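PDB 1R9D: glycerol dehydratase from Clostridium butyricum, which probably acts as a glycyl-radical lyase that dehydrates glycerol without coenzyme B12, its fold being that of the pyruvate formate-lyase family. Local coordinates for residues A246-K251 with S259-C264; T10-I15 with Q69-G74; Q265-I270 with A286-Y291. One frame throughout, in Å; residues are numbered along the deposited sequence.

Interaction 1: A246-K251 with S259-C264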
ATOM      1  N   ALA A 246      39.711  15.270  -8.299  1.00 34.14           N
ATOM      2  CA  ALA A 246      38.669  16.254  -8.553  1.00 34.81           C
ATOM      3  C   ALA A 246      38.203  16.151 -10.000  1.00 34.63           C
ATOM      4  O   ALA A 246      37.012  16.277 -10.288  1.00 34.89           O
ATOM      5  CB  ALA A 246      39.190  17.656  -8.268  1.00 34.72           C
ATOM      6  N   LYS A 247      39.147  15.913 -10.905  1.00 34.58           N
ATOM      7  CA  LYS A 247      38.840  15.798 -12.327  1.00 35.12           C
ATOM      8  C   LYS A 247      38.004  14.559 -12.635  1.00 35.21           C
ATOM      9  O   LYS A 247      37.013  14.627 -13.366  1.00 35.42           O
ATOM     10  CB  LYS A 247      40.129  15.743 -13.150  1.00 36.13           C
ATOM     11  CG  LYS A 247      39.886  15.551 -14.639  1.00 37.78           C
ATOM     12  CD  LYS A 247      41.184  15.495 -15.429  1.00 40.50           C
ATOM     13  CE  LYS A 247      40.901  15.329 -16.916  1.00 41.93           C
ATOM     14  NZ  LYS A 247      42.147  15.371 -17.734  1.00 43.67           N
ATOM     15  N   ILE A 248      38.414  13.426 -12.079  1.00 34.42           N
ATOM     16  CA  ILE A 248      37.703  12.175 -12.305  1.00 34.51           C
ATOM     17  C   ILE A 248      36.299  12.201 -11.715  1.00 34.03           C
ATOM     18  O   ILE A 248      35.344  11.778 -12.367  1.00 34.00           O
ATOM     19  CB  ILE A 248      38.496  10.983 -11.724  1.00 33.53           C
ATOM     20  CG1 ILE A 248      39.787  10.802 -12.523  1.00 34.32           C
ATOM     21  CG2 ILE A 248      37.663   9.712 -11.784  1.00 34.11           C
ATOM     22  CD1 ILE A 248      40.677   9.711 -12.009  1.00 34.18           C
ATOM     23  N   CYS A 249      36.169  12.702 -10.491  1.00 33.80           N
ATOM     24  CA  CYS A 249      34.861  12.775  -9.849  1.00 34.88           C
ATOM     25  C   CYS A 249      33.916  13.676 -10.642  1.00 36.00           C
ATOM     26  O   CYS A 249      32.725  13.384 -10.765  1.00 35.83           O
ATOM     27  CB  CYS A 249      34.992  13.293  -8.413  1.00 34.27           C
ATOM     28  SG  CYS A 249      35.721  12.116  -7.242  1.00 33.54           S
ATOM     29  N   SER A 250      34.444  14.767 -11.188  1.00 36.38           N
ATOM     30  CA  SER A 250      33.619  15.682 -11.969  1.00 37.58           C
ATOM     31  C   SER A 250      33.047  15.008 -13.209  1.00 37.48           C
ATOM     32  O   SER A 250      31.907  15.271 -13.592  1.00 38.65           O
ATOM     33  CB  SER A 250      34.425  16.916 -12.382  1.00 37.56           C
ATOM     34  OG  SER A 250      34.635  17.768 -11.270  1.00 39.01           O
ATOM     35  N   LYS A 251      33.833  14.142 -13.837  1.00 37.18           N
ATOM     36  CA  LYS A 251      33.366  13.449 -15.029  1.00 38.02           C
ATOM     37  C   LYS A 251      32.372  12.327 -14.720  1.00 37.93           C
ATOM     38  O   LYS A 251      31.267  12.306 -15.263  1.00 37.69           O
ATOM     39  CB  LYS A 251      34.533  12.859 -15.815  1.00 38.74           C
ATOM     40  CG  LYS A 251      34.052  12.065 -17.012  1.00 41.31           C
ATOM     41  CD  LYS A 251      35.156  11.303 -17.706  1.00 42.12           C
ATOM     42  CE  LYS A 251      34.569  10.460 -18.831  1.00 42.98           C
ATOM     43  NZ  LYS A 251      35.614   9.728 -19.594  1.00 44.76           N
ATOM     44  N   SER A 259      38.412   5.552 -18.823  1.00 34.11           N
ATOM     45  CA  SER A 259      39.692   4.983 -18.414  1.00 32.89           C
ATOM     46  C   SER A 259      39.505   4.050 -17.219  1.00 32.20           C
ATOM     47  O   SER A 259      38.423   3.991 -16.632  1.00 31.19           O
ATOM     48  CB  SER A 259      40.651   6.101 -18.022  1.00 32.55           C
ATOM     49  OG  SER A 259      40.209   6.730 -16.836  1.00 30.80           O
ATOM     50  N   PHE A 260      40.567   3.342 -16.848  1.00 32.15           N
ATOM     51  CA  PHE A 260      40.500   2.419 -15.720  1.00 31.58           C
ATOM     52  C   PHE A 260      40.296   3.146 -14.391  1.00 31.37           C
ATOM     53  O   PHE A 260      39.507   2.709 -13.555  1.00 30.77           O
ATOM     54  CB  PHE A 260      41.769   1.558 -15.652  1.00 31.92           C
ATOM     55  CG  PHE A 260      41.664   0.396 -14.697  1.00 31.93           C
ATOM     56  CD1 PHE A 260      40.797  -0.662 -14.963  1.00 32.47           C
ATOM     57  CD2 PHE A 260      42.419   0.365 -13.531  1.00 31.77           C
ATOM     58  CE1 PHE A 260      40.682  -1.734 -14.077  1.00 32.20           C
ATOM     59  CE2 PHE A 260      42.315  -0.704 -12.634  1.00 32.71           C
ATOM     60  CZ  PHE A 260      41.443  -1.757 -12.910  1.00 32.35           C
ATOM     61  N   TYR A 261      40.999   4.259 -14.194  1.00 30.63           N
ATOM     62  CA  TYR A 261      40.868   5.018 -12.954  1.00 30.04           C
ATOM     63  C   TYR A 261      39.411   5.467 -12.807  1.00 29.69           C
ATOM     64  O   TYR A 261      38.830   5.377 -11.726  1.00 29.35           O
ATOM     65  CB  TYR A 261      41.795   6.243 -12.986  1.00 30.37           C
ATOM     66  CG  TYR A 261      42.142   6.857 -11.635  1.00 29.83           C
ATOM     67  CD1 TYR A 261      41.312   6.699 -10.524  1.00 28.69           C
ATOM     68  CD2 TYR A 261      43.278   7.658 -11.494  1.00 29.01           C
ATOM     69  CE1 TYR A 261      41.604   7.325  -9.312  1.00 29.52           C
ATOM     70  CE2 TYR A 261      43.574   8.287 -10.295  1.00 29.17           C
ATOM     71  CZ  TYR A 261      42.739   8.122  -9.209  1.00 29.44           C
ATOM     72  OH  TYR A 261      43.031   8.770  -8.031  1.00 29.48           O
ATOM     73  N   GLU A 262      38.828   5.948 -13.901  1.00 29.63           N
ATOM     74  CA  GLU A 262      37.439   6.399 -13.895  1.00 29.97           C
ATOM     75  C   GLU A 262      36.493   5.247 -13.556  1.00 29.39           C
ATOM     76  O   GLU A 262      35.533   5.428 -12.810  1.00 28.45           O
ATOM     77  CB  GLU A 262      37.062   6.993 -15.256  1.00 31.55           C
ATOM     78  CG  GLU A 262      37.706   8.349 -15.536  1.00 34.39           C
ATOM     79  CD  GLU A 262      37.485   8.829 -16.959  1.00 36.34           C
ATOM     80  OE1 GLU A 262      37.953   9.945 -17.289  1.00 36.69           O
ATOM     81  OE2 GLU A 262      36.853   8.093 -17.753  1.00 36.94           O
ATOM     82  N   ALA A 263      36.767   4.067 -14.103  1.00 29.00           N
ATOM     83  CA  ALA A 263      35.933   2.895 -13.833  1.00 28.71           C
ATOM     84  C   ALA A 263      36.022   2.514 -12.353  1.00 28.86           C
ATOM     85  O   ALA A 263      35.008   2.214 -11.722  1.00 28.28           O
ATOM     86  CB  ALA A 263      36.369   1.726 -14.713  1.00 29.74           C
ATOM     87  N   CYS A 264      37.232   2.538 -11.796  1.00 28.82           N
ATOM     88  CA  CYS A 264      37.424   2.201 -10.384  1.00 28.33           C
ATOM     89  C   CYS A 264      36.706   3.169  -9.450  1.00 27.75           C
ATOM     90  O   CYS A 264      36.098   2.761  -8.458  1.00 26.99           O
ATOM     91  CB  CYS A 264      38.920   2.181 -10.027  1.00 28.96           C
ATOM     92  SG  CYS A 264      39.842   0.771 -10.685  1.00 30.93           S
TER

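Interaction 2: T10-I15 with Q69-G74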
ATOM      1  N   THR A  10      52.518  -0.904  -2.633  1.00 33.85           N
ATOM      2  CA  THR A  10      53.121   0.406  -2.384  1.00 33.94           C
ATOM      3  C   THR A  10      52.943   0.838  -0.933  1.00 34.21           C
ATOM      4  O   THR A  10      52.053   0.358  -0.230  1.00 34.33           O
ATOM      5  CB  THR A  10      52.497   1.506  -3.275  1.00 33.46           C
ATOM      6  OG1 THR A  10      51.120   1.685  -2.921  1.00 34.71           O
ATOM      7  CG2 THR A  10      52.594   1.133  -4.740  1.00 33.42           C
ATOM      8  N   GLU A  11      53.794   1.758  -0.488  1.00 34.06           N
ATOM      9  CA  GLU A  11      53.717   2.261   0.874  1.00 34.35           C
ATOM     10  C   GLU A  11      52.342   2.880   1.124  1.00 33.04           C
ATOM     11  O   GLU A  11      51.834   2.848   2.241  1.00 32.97           O
ATOM     12  CB  GLU A  11      54.819   3.300   1.111  1.00 35.94           C
ATOM     13  CG  GLU A  11      54.802   3.934   2.491  1.00 38.89           C
ATOM     14  CD  GLU A  11      54.648   2.918   3.607  1.00 41.26           C
ATOM     15  OE1 GLU A  11      55.261   1.832   3.523  1.00 42.19           O
ATOM     16  OE2 GLU A  11      53.918   3.213   4.580  1.00 43.73           O
ATOM     17  N   ARG A  12      51.747   3.436   0.074  1.00 32.92           N
ATOM     18  CA  ARG A  12      50.425   4.050   0.181  1.00 32.65           C
ATOM     19  C   ARG A  12      49.429   3.036   0.735  1.00 32.00           C
ATOM     20  O   ARG A  12      48.640   3.343   1.624  1.00 31.86           O
ATOM     21  CB  ARG A  12      49.932   4.525  -1.187  1.00 32.22           C
ATOM     22  CG  ARG A  12      48.595   5.263  -1.125  1.00 32.64           C
ATOM     23  CD  ARG A  12      47.905   5.303  -2.481  1.00 32.48           C
ATOM     24  NE  ARG A  12      48.724   5.923  -3.517  1.00 33.31           N
ATOM     25  CZ  ARG A  12      48.989   7.225  -3.593  1.00 33.87           C
ATOM     26  NH1 ARG A  12      48.498   8.061  -2.689  1.00 31.80           N
ATOM     27  NH2 ARG A  12      49.739   7.690  -4.586  1.00 32.60           N
ATOM     28  N   ILE A  13      49.472   1.823   0.199  1.00 31.89           N
ATOM     29  CA  ILE A  13      48.562   0.773   0.645  1.00 31.68           C
ATOM     30  C   ILE A  13      48.768   0.460   2.125  1.00 31.30           C
ATOM     31  O   ILE A  13      47.803   0.260   2.862  1.00 30.51           O
ATOM     32  CB  ILE A  13      48.746  -0.505  -0.200  1.00 31.68           C
ATOM     33  CG1 ILE A  13      48.539  -0.170  -1.679  1.00 31.83           C
ATOM     34  CG2 ILE A  13      47.767  -1.582   0.248  1.00 31.36           C
ATOM     35  CD1 ILE A  13      47.244   0.589  -1.971  1.00 32.03           C
ATOM     36  N   ASN A  14      50.020   0.430   2.572  1.00 31.52           N
ATOM     37  CA  ASN A  14      50.284   0.152   3.978  1.00 31.98           C
ATOM     38  C   ASN A  14      49.697   1.250   4.862  1.00 31.67           C
ATOM     39  O   ASN A  14      49.182   0.976   5.947  1.00 31.53           O
ATOM     40  CB  ASN A  14      51.789   0.026   4.238  1.00 33.43           C
ATOM     41  CG  ASN A  14      52.417  -1.119   3.468  1.00 34.81           C
ATOM     42  OD1 ASN A  14      51.827  -2.193   3.341  1.00 36.15           O
ATOM     43  ND2 ASN A  14      53.624  -0.901   2.959  1.00 35.23           N
ATOM     44  N   ILE A  15      49.776   2.492   4.396  1.00 31.90           N
ATOM     45  CA  ILE A  15      49.243   3.622   5.148  1.00 31.47           C
ATOM     46  C   ILE A  15      47.717   3.566   5.231  1.00 30.72           C
ATOM     47  O   ILE A  15      47.136   3.777   6.295  1.00 30.26           O
ATOM     48  CB  ILE A  15      49.664   4.963   4.508  1.00 32.08           C
ATOM     49  CG1 ILE A  15      51.184   5.124   4.604  1.00 32.95           C
ATOM     50  CG2 ILE A  15      48.961   6.124   5.212  1.00 30.86           C
ATOM     51  CD1 ILE A  15      51.722   6.328   3.870  1.00 34.13           C
ATOM     52  N   GLN A  69      46.137  10.329   1.707  1.00 36.27           N
ATOM     53  CA  GLN A  69      46.735   9.440   0.712  1.00 37.12           C
ATOM     54  C   GLN A  69      45.786   8.587  -0.137  1.00 35.76           C
ATOM     55  O   GLN A  69      46.237   7.721  -0.883  1.00 35.52           O
ATOM     56  CB  GLN A  69      47.767   8.528   1.387  1.00 39.06           C
ATOM     57  CG  GLN A  69      48.913   9.268   2.071  1.00 42.00           C
ATOM     58  CD  GLN A  69      49.587  10.280   1.155  1.00 44.53           C
ATOM     59  OE1 GLN A  69      49.962   9.962   0.023  1.00 45.38           O
ATOM     60  NE2 GLN A  69      49.749  11.508   1.645  1.00 46.00           N
ATOM     61  N   GLU A  70      44.484   8.829  -0.038  1.00 35.67           N
ATOM     62  CA  GLU A  70      43.524   8.058  -0.827  1.00 34.71           C
ATOM     63  C   GLU A  70      43.560   8.401  -2.315  1.00 34.24           C
ATOM     64  O   GLU A  70      43.740   9.562  -2.691  1.00 34.86           O
ATOM     65  CB  GLU A  70      42.096   8.278  -0.308  1.00 35.56           C
ATOM     66  CG  GLU A  70      41.698   7.398   0.870  1.00 36.67           C
ATOM     67  CD  GLU A  70      40.227   7.545   1.243  1.00 37.98           C
ATOM     68  OE1 GLU A  70      39.678   6.615   1.872  1.00 37.64           O
ATOM     69  OE2 GLU A  70      39.622   8.593   0.918  1.00 37.28           O
ATOM     70  N   LEU A  71      43.396   7.383  -3.159  1.00 32.84           N
ATOM     71  CA  LEU A  71      43.348   7.573  -4.605  1.00 31.61           C
ATOM     72  C   LEU A  71      41.882   7.419  -5.017  1.00 31.43           C
ATOM     73  O   LEU A  71      41.412   8.054  -5.962  1.00 31.04           O
ATOM     74  CB  LEU A  71      44.205   6.532  -5.332  1.00 32.16           C
ATOM     75  CG  LEU A  71      45.730   6.673  -5.288  1.00 32.59           C
ATOM     76  CD1 LEU A  71      46.373   5.493  -5.998  1.00 32.66           C
ATOM     77  CD2 LEU A  71      46.150   7.978  -5.950  1.00 32.15           C
ATOM     78  N   ILE A  72      41.171   6.563  -4.292  1.00 30.99           N
ATOM     79  CA  ILE A  72      39.750   6.313  -4.533  1.00 30.44           C
ATOM     80  C   ILE A  72      39.022   6.928  -3.344  1.00 29.94           C
ATOM     81  O   ILE A  72      39.258   6.540  -2.202  1.00 31.20           O
ATOM     82  CB  ILE A  72      39.450   4.792  -4.596  1.00 29.91           C
ATOM     83  CG1 ILE A  72      40.150   4.170  -5.809  1.00 30.73           C
ATOM     84  CG2 ILE A  72      37.937   4.555  -4.643  1.00 31.06           C
ATOM     85  CD1 ILE A  72      39.619   4.646  -7.157  1.00 30.36           C
ATOM     86  N   VAL A  73      38.135   7.883  -3.604  1.00 30.07           N
ATOM     87  CA  VAL A  73      37.429   8.555  -2.520  1.00 29.70           C
ATOM     88  C   VAL A  73      35.955   8.199  -2.358  1.00 29.78           C
ATOM     89  O   VAL A  73      35.309   7.726  -3.290  1.00 30.29           O
ATOM     90  CB  VAL A  73      37.551  10.094  -2.663  1.00 30.12           C
ATOM     91  CG1 VAL A  73      39.013  10.508  -2.557  1.00 31.00           C
ATOM     92  CG2 VAL A  73      36.974  10.545  -3.995  1.00 30.34           C
ATOM     93  N   GLY A  74      35.440   8.452  -1.159  1.00 30.40           N
ATOM     94  CA  GLY A  74      34.055   8.163  -0.836  1.00 31.16           C
ATOM     95  C   GLY A  74      34.012   7.431   0.491  1.00 31.97           C
ATOM     96  O   GLY A  74      34.305   6.235   0.553  1.00 32.98           O
TER

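Interaction 3: Q265-I270 with A286-Y291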
ATOM      1  N   GLN A 265      36.781   4.461  -9.756  1.00 27.45           N
ATOM      2  CA  GLN A 265      36.134   5.457  -8.911  1.00 26.68           C
ATOM      3  C   GLN A 265      34.613   5.405  -9.017  1.00 25.95           C
ATOM      4  O   GLN A 265      33.919   5.524  -8.014  1.00 25.97           O
ATOM      5  CB  GLN A 265      36.624   6.865  -9.260  1.00 26.99           C
ATOM      6  CG  GLN A 265      35.989   7.948  -8.394  1.00 27.22           C
ATOM      7  CD  GLN A 265      36.352   7.814  -6.926  1.00 27.88           C
ATOM      8  OE1 GLN A 265      37.468   8.145  -6.514  1.00 30.03           O
ATOM      9  NE2 GLN A 265      35.413   7.326  -6.127  1.00 27.72           N
ATOM     10  N   LEU A 266      34.096   5.229 -10.229  1.00 25.70           N
ATOM     11  CA  LEU A 266      32.651   5.166 -10.422  1.00 26.46           C
ATOM     12  C   LEU A 266      32.101   3.895  -9.770  1.00 26.52           C
ATOM     13  O   LEU A 266      31.013   3.899  -9.185  1.00 25.54           O
ATOM     14  CB  LEU A 266      32.309   5.204 -11.917  1.00 26.43           C
ATOM     15  CG  LEU A 266      30.819   5.157 -12.291  1.00 25.58           C
ATOM     16  CD1 LEU A 266      30.030   6.162 -11.466  1.00 25.61           C
ATOM     17  CD2 LEU A 266      30.668   5.442 -13.775  1.00 24.97           C
ATOM     18  N   PHE A 267      32.863   2.809  -9.866  1.00 26.76           N
ATOM     19  CA  PHE A 267      32.453   1.553  -9.246  1.00 26.11           C
ATOM     20  C   PHE A 267      32.220   1.796  -7.758  1.00 25.89           C
ATOM     21  O   PHE A 267      31.178   1.435  -7.217  1.00 25.08           O
ATOM     22  CB  PHE A 267      33.536   0.482  -9.401  1.00 26.43           C
ATOM     23  CG  PHE A 267      33.375  -0.671  -8.454  1.00 26.62           C
ATOM     24  CD1 PHE A 267      32.437  -1.670  -8.701  1.00 27.37           C
ATOM     25  CD2 PHE A 267      34.120  -0.727  -7.278  1.00 25.69           C
ATOM     26  CE1 PHE A 267      32.243  -2.703  -7.787  1.00 25.58           C
ATOM     27  CE2 PHE A 267      33.933  -1.752  -6.360  1.00 27.13           C
ATOM     28  CZ  PHE A 267      32.987  -2.744  -6.618  1.00 27.14           C
ATOM     29  N   TRP A 268      33.198   2.407  -7.094  1.00 25.56           N
ATOM     30  CA  TRP A 268      33.067   2.655  -5.667  1.00 25.57           C
ATOM     31  C   TRP A 268      31.892   3.560  -5.310  1.00 24.75           C
ATOM     32  O   TRP A 268      31.232   3.332  -4.302  1.00 25.14           O
ATOM     33  CB  TRP A 268      34.365   3.226  -5.076  1.00 26.01           C
ATOM     34  CG  TRP A 268      34.243   3.433  -3.600  1.00 25.74           C
ATOM     35  CD1 TRP A 268      34.187   4.629  -2.939  1.00 25.83           C
ATOM     36  CD2 TRP A 268      34.031   2.418  -2.612  1.00 26.65           C
ATOM     37  NE1 TRP A 268      33.946   4.420  -1.603  1.00 26.05           N
ATOM     38  CE2 TRP A 268      33.845   3.072  -1.375  1.00 26.90           C
ATOM     39  CE3 TRP A 268      33.975   1.016  -2.654  1.00 26.92           C
ATOM     40  CZ2 TRP A 268      33.605   2.372  -0.184  1.00 26.52           C
ATOM     41  CZ3 TRP A 268      33.736   0.320  -1.469  1.00 27.18           C
ATOM     42  CH2 TRP A 268      33.553   1.000  -0.252  1.00 27.50           C
ATOM     43  N   PHE A 269      31.622   4.584  -6.117  1.00 25.72           N
ATOM     44  CA  PHE A 269      30.494   5.462  -5.812  1.00 26.16           C
ATOM     45  C   PHE A 269      29.182   4.684  -5.909  1.00 26.02           C
ATOM     46  O   PHE A 269      28.286   4.866  -5.092  1.00 26.73           O
ATOM     47  CB  PHE A 269      30.453   6.673  -6.753  1.00 27.08           C
ATOM     48  CG  PHE A 269      31.352   7.804  -6.323  1.00 27.44           C
ATOM     49  CD1 PHE A 269      31.284   8.308  -5.025  1.00 28.42           C
ATOM     50  CD2 PHE A 269      32.254   8.369  -7.217  1.00 29.28           C
ATOM     51  CE1 PHE A 269      32.108   9.364  -4.620  1.00 30.27           C
ATOM     52  CE2 PHE A 269      33.082   9.423  -6.822  1.00 30.24           C
ATOM     53  CZ  PHE A 269      33.008   9.920  -5.523  1.00 28.43           C
ATOM     54  N   ILE A 270      29.065   3.823  -6.913  1.00 26.70           N
ATOM     55  CA  ILE A 270      27.852   3.017  -7.050  1.00 26.29           C
ATOM     56  C   ILE A 270      27.698   2.170  -5.784  1.00 26.30           C
ATOM     57  O   ILE A 270      26.653   2.182  -5.128  1.00 26.95           O
ATOM     58  CB  ILE A 270      27.939   2.060  -8.259  1.00 26.30           C
ATOM     59  CG1 ILE A 270      27.966   2.853  -9.563  1.00 26.35           C
ATOM     60  CG2 ILE A 270      26.757   1.101  -8.247  1.00 26.14           C
ATOM     61  CD1 ILE A 270      28.329   2.017 -10.770  1.00 26.26           C
ATOM     62  N   ALA A 286      30.484  -9.269  -7.027  1.00 23.39           N
ATOM     63  CA  ALA A 286      30.386 -10.425  -7.918  1.00 23.53           C
ATOM     64  C   ALA A 286      31.523 -10.503  -8.943  1.00 23.57           C
ATOM     65  O   ALA A 286      32.690 -10.413  -8.569  1.00 23.47           O
ATOM     66  CB  ALA A 286      29.031 -10.440  -8.618  1.00 24.88           C
ATOM     67  N   ARG A 287      31.189 -10.653 -10.226  1.00 23.84           N
ATOM     68  CA  ARG A 287      32.208 -10.813 -11.271  1.00 24.29           C
ATOM     69  C   ARG A 287      32.991  -9.563 -11.669  1.00 24.56           C
ATOM     70  O   ARG A 287      33.003  -9.161 -12.836  1.00 24.68           O
ATOM     71  CB  ARG A 287      31.583 -11.445 -12.519  1.00 24.40           C
ATOM     72  CG  ARG A 287      30.786 -12.712 -12.236  1.00 24.71           C
ATOM     73  CD  ARG A 287      30.541 -13.514 -13.503  1.00 22.24           C
ATOM     74  NE  ARG A 287      31.708 -14.305 -13.900  1.00 22.54           N
ATOM     75  CZ  ARG A 287      31.762 -15.053 -15.000  1.00 23.09           C
ATOM     76  NH1 ARG A 287      30.719 -15.102 -15.817  1.00 22.25           N
ATOM     77  NH2 ARG A 287      32.848 -15.773 -15.276  1.00 23.01           N
ATOM     78  N   PHE A 288      33.668  -8.983 -10.687  1.00 24.68           N
ATOM     79  CA  PHE A 288      34.477  -7.779 -10.851  1.00 25.59           C
ATOM     80  C   PHE A 288      35.448  -7.891 -12.030  1.00 26.35           C
ATOM     81  O   PHE A 288      35.600  -6.951 -12.814  1.00 26.53           O
ATOM     82  CB  PHE A 288      35.258  -7.547  -9.553  1.00 26.67           C
ATOM     83  CG  PHE A 288      36.018  -6.248  -9.502  1.00 26.57           C
ATOM     84  CD1 PHE A 288      35.377  -5.060  -9.160  1.00 27.37           C
ATOM     85  CD2 PHE A 288      37.394  -6.229  -9.727  1.00 26.63           C
ATOM     86  CE1 PHE A 288      36.102  -3.867  -9.033  1.00 28.60           C
ATOM     87  CE2 PHE A 288      38.124  -5.046  -9.604  1.00 28.67           C
ATOM     88  CZ  PHE A 288      37.477  -3.865  -9.254  1.00 27.52           C
ATOM     89  N   ASP A 289      36.097  -9.042 -12.161  1.00 25.56           N
ATOM     90  CA  ASP A 289      37.056  -9.240 -13.237  1.00 25.83           C
ATOM     91  C   ASP A 289      36.426  -9.187 -14.625  1.00 26.46           C
ATOM     92  O   ASP A 289      37.081  -8.809 -15.595  1.00 26.93           O
ATOM     93  CB  ASP A 289      37.818 -10.563 -13.037  1.00 25.78           C
ATOM     94  CG  ASP A 289      36.931 -11.797 -13.190  1.00 25.56           C
ATOM     95  OD1 ASP A 289      35.713 -11.713 -12.922  1.00 25.49           O
ATOM     96  OD2 ASP A 289      37.473 -12.862 -13.555  1.00 27.19           O
ATOM     97  N   GLN A 290      35.151  -9.538 -14.721  1.00 25.54           N
ATOM     98  CA  GLN A 290      34.480  -9.522 -16.011  1.00 25.73           C
ATOM     99  C   GLN A 290      34.047  -8.132 -16.478  1.00 26.08           C
ATOM    100  O   GLN A 290      34.208  -7.805 -17.654  1.00 27.45           O
ATOM    101  CB  GLN A 290      33.279 -10.466 -15.981  1.00 25.85           C
ATOM    102  CG  GLN A 290      33.669 -11.911 -15.664  1.00 25.04           C
ATOM    103  CD  GLN A 290      34.707 -12.458 -16.632  1.00 25.02           C
ATOM    104  OE1 GLN A 290      34.514 -12.424 -17.845  1.00 25.93           O
ATOM    105  NE2 GLN A 290      35.816 -12.967 -16.096  1.00 23.92           N
ATOM    106  N   TYR A 291      33.502  -7.311 -15.585  1.00 25.33           N
ATOM    107  CA  TYR A 291      33.085  -5.977 -16.015  1.00 26.79           C
ATOM    108  C   TYR A 291      34.168  -4.907 -15.897  1.00 27.70           C
ATOM    109  O   TYR A 291      34.045  -3.833 -16.483  1.00 29.45           O
ATOM    110  CB  TYR A 291      31.792  -5.529 -15.298  1.00 25.07           C
ATOM    111  CG  TYR A 291      31.795  -5.541 -13.782  1.00 25.50           C
ATOM    112  CD1 TYR A 291      32.482  -4.572 -13.049  1.00 24.07           C
ATOM    113  CD2 TYR A 291      31.072  -6.506 -13.076  1.00 25.22           C
ATOM    114  CE1 TYR A 291      32.446  -4.560 -11.649  1.00 25.57           C
ATOM    115  CE2 TYR A 291      31.032  -6.506 -11.679  1.00 24.69           C
ATOM    116  CZ  TYR A 291      31.720  -5.534 -10.973  1.00 24.96           C
ATOM    117  OH  TYR A 291      31.690  -5.542  -9.596  1.00 24.04           O
TER

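Interaction 1: A246-K251 with S259-C264
Helix segment 246-251 and the first turn of the helix entered at Phe260 have axes that pass 9.9 Å apart at 66°, and their backbones come nearest where Ile248 faces Glu262, with 6.0 Å from CA to CA. Ile248 supplies the apolar half of the contact. Ile248 CG1 lies anti to the carbonyl carbon (chi1 -67°), which carries Ile248 CD1 out over the middle of the Tyr261 ring, 3.3 Å from the centroid and 14° off the ring normal, a tight CH-pi contact. The other branch, CG2, rests on the start of the Glu262 side chain. Ser259 and Glu262 form a capping box at the start of this helix: Ser259 N donates to Glu262 OE2 (3.2 Å), while the return bond from Glu262 N to Ser259 OG is weak. The same carboxylate oxygen takes the extended Lys251 in a salt bridge, Lys251 NZ to Glu262 OE2 2.8 Å, on the syn side but tilted out of the carboxylate plane. Lys251 NZ and Ser259 N approach OE2 from opposite faces of that plane, and the salt bridge ties the cap to the preceding helix; Lys258 N also bonds to OE2. At the ring's far end, Tyr261 OH hydrogen-bonds to Leu71 O.

Interaction 2: T10-I15 with Q69-G74
Arg12 reaches across from the first turn of helix 11-22 to Gln69, whose CA lies 6.6 Å from its own, and to Leu71 two residues further on. Arg12, Gln69 and Leu71 account for most of the 244 Å² buried here. The arginine leaves its helix with CG anti to the backbone N (chi1 -176°) and then bends at chi3, which swings the guanidinium round so that NH1 meets the Gln69 carbonyl. That hydrogen bond, Arg12 NH1 to Gln69 O, is 2.9 Å long with an N-H...O angle of 151°. The donor stands above the carbonyl plane, whereas the oxygen lies close to the guanidinium plane, at its edge. The Leu71 side chain lies against one guanidinium face, toward its rim: Leu71 CD1 comes within 3.4 Å of Arg12 NE and Leu71 CD2 within 3.8 Å of Arg12 CZ, both methyls against a charged group. The Gln69 amide lies nearly parallel to the guanidinium, the two planes 14° apart, and the aliphatic part of Gln69 is touched lightly by Ile15, CG2 to CG 4.4 Å. Salt bridges from Arg12 NE to Glu309 and from NH2 to Glu241 probably balance its charge. Through them the arginine links helix 11-22 and loop 69-74 to helices 304-317 and 236-252, and Leu71 packs against both of these helices as well.

Interaction 3: Q265-I270 with A286-Y291
Phe267 and Phe288 meet as a T-shaped pair, the edge of Phe288 directed at the face of Phe267. The ring centroids are 5.2 Å apart and the planes lie at 77°, so the interaction is edge-to-face rather than an offset stack. Phe288 CE1 is the atom that touches: it stands over the centre of the Phe267 ring, 4.0 Å from Phe267 CE2 and almost as near to the carbons beside it. Both rings are swung out in the same way, with CG opposite the backbone N and alongside the carbonyl carbon. They thereby span a wide separation, since even the closest backbone pair, Phe267 CA and Phe288 CA, is 9.7 Å apart. The contact joins helix 260-277 to the start of helix 288-298, where Arg287 occupies the N-cap position and is the centre of an inverse gamma turn; the chain enters that turn from Ala286, whose backbone bonds to Asn341 and Ile343 on strand 341-344. Tyr291, one turn into the helix, has its CG between the backbone N and the carbonyl carbon (chi1 55°). This folds its ring back along its own helix, one face over Phe288 CA, which sits toward the ring's rim, and brings the phenol end to Phe267, with Tyr291 OH 3.4 Å from Phe267 CE1. The hydroxyl's hydrogen bond is to Pro285 O. Around this aromatic group, Ile314 of helix 304-317 touches both phenylalanines, and Tyr169 also meets the Phe267 ring.

Overall arrangement
From the N terminus, interaction 2 comes first: it closes the longest loop, 53 residues that are largely helical, bringing segment 69-74 back to helix 11-22. Interaction 1 then closes the short loop between helices 236-252 and 260-277, and interaction 3 the connection from helix 260-277 to helix 288-298. The three follow in series, none nested or crossed, yet they meet in space. Segment 69-74 lies against helix 260-277, with probable hydrogen bonds from Gln265 NE2 to Val73 O and from Trp268 NE1 to Gly74 O. Interactions 1 and 3 share that helix, their centres about 13 Å apart, and Cys249 packs on Phe269.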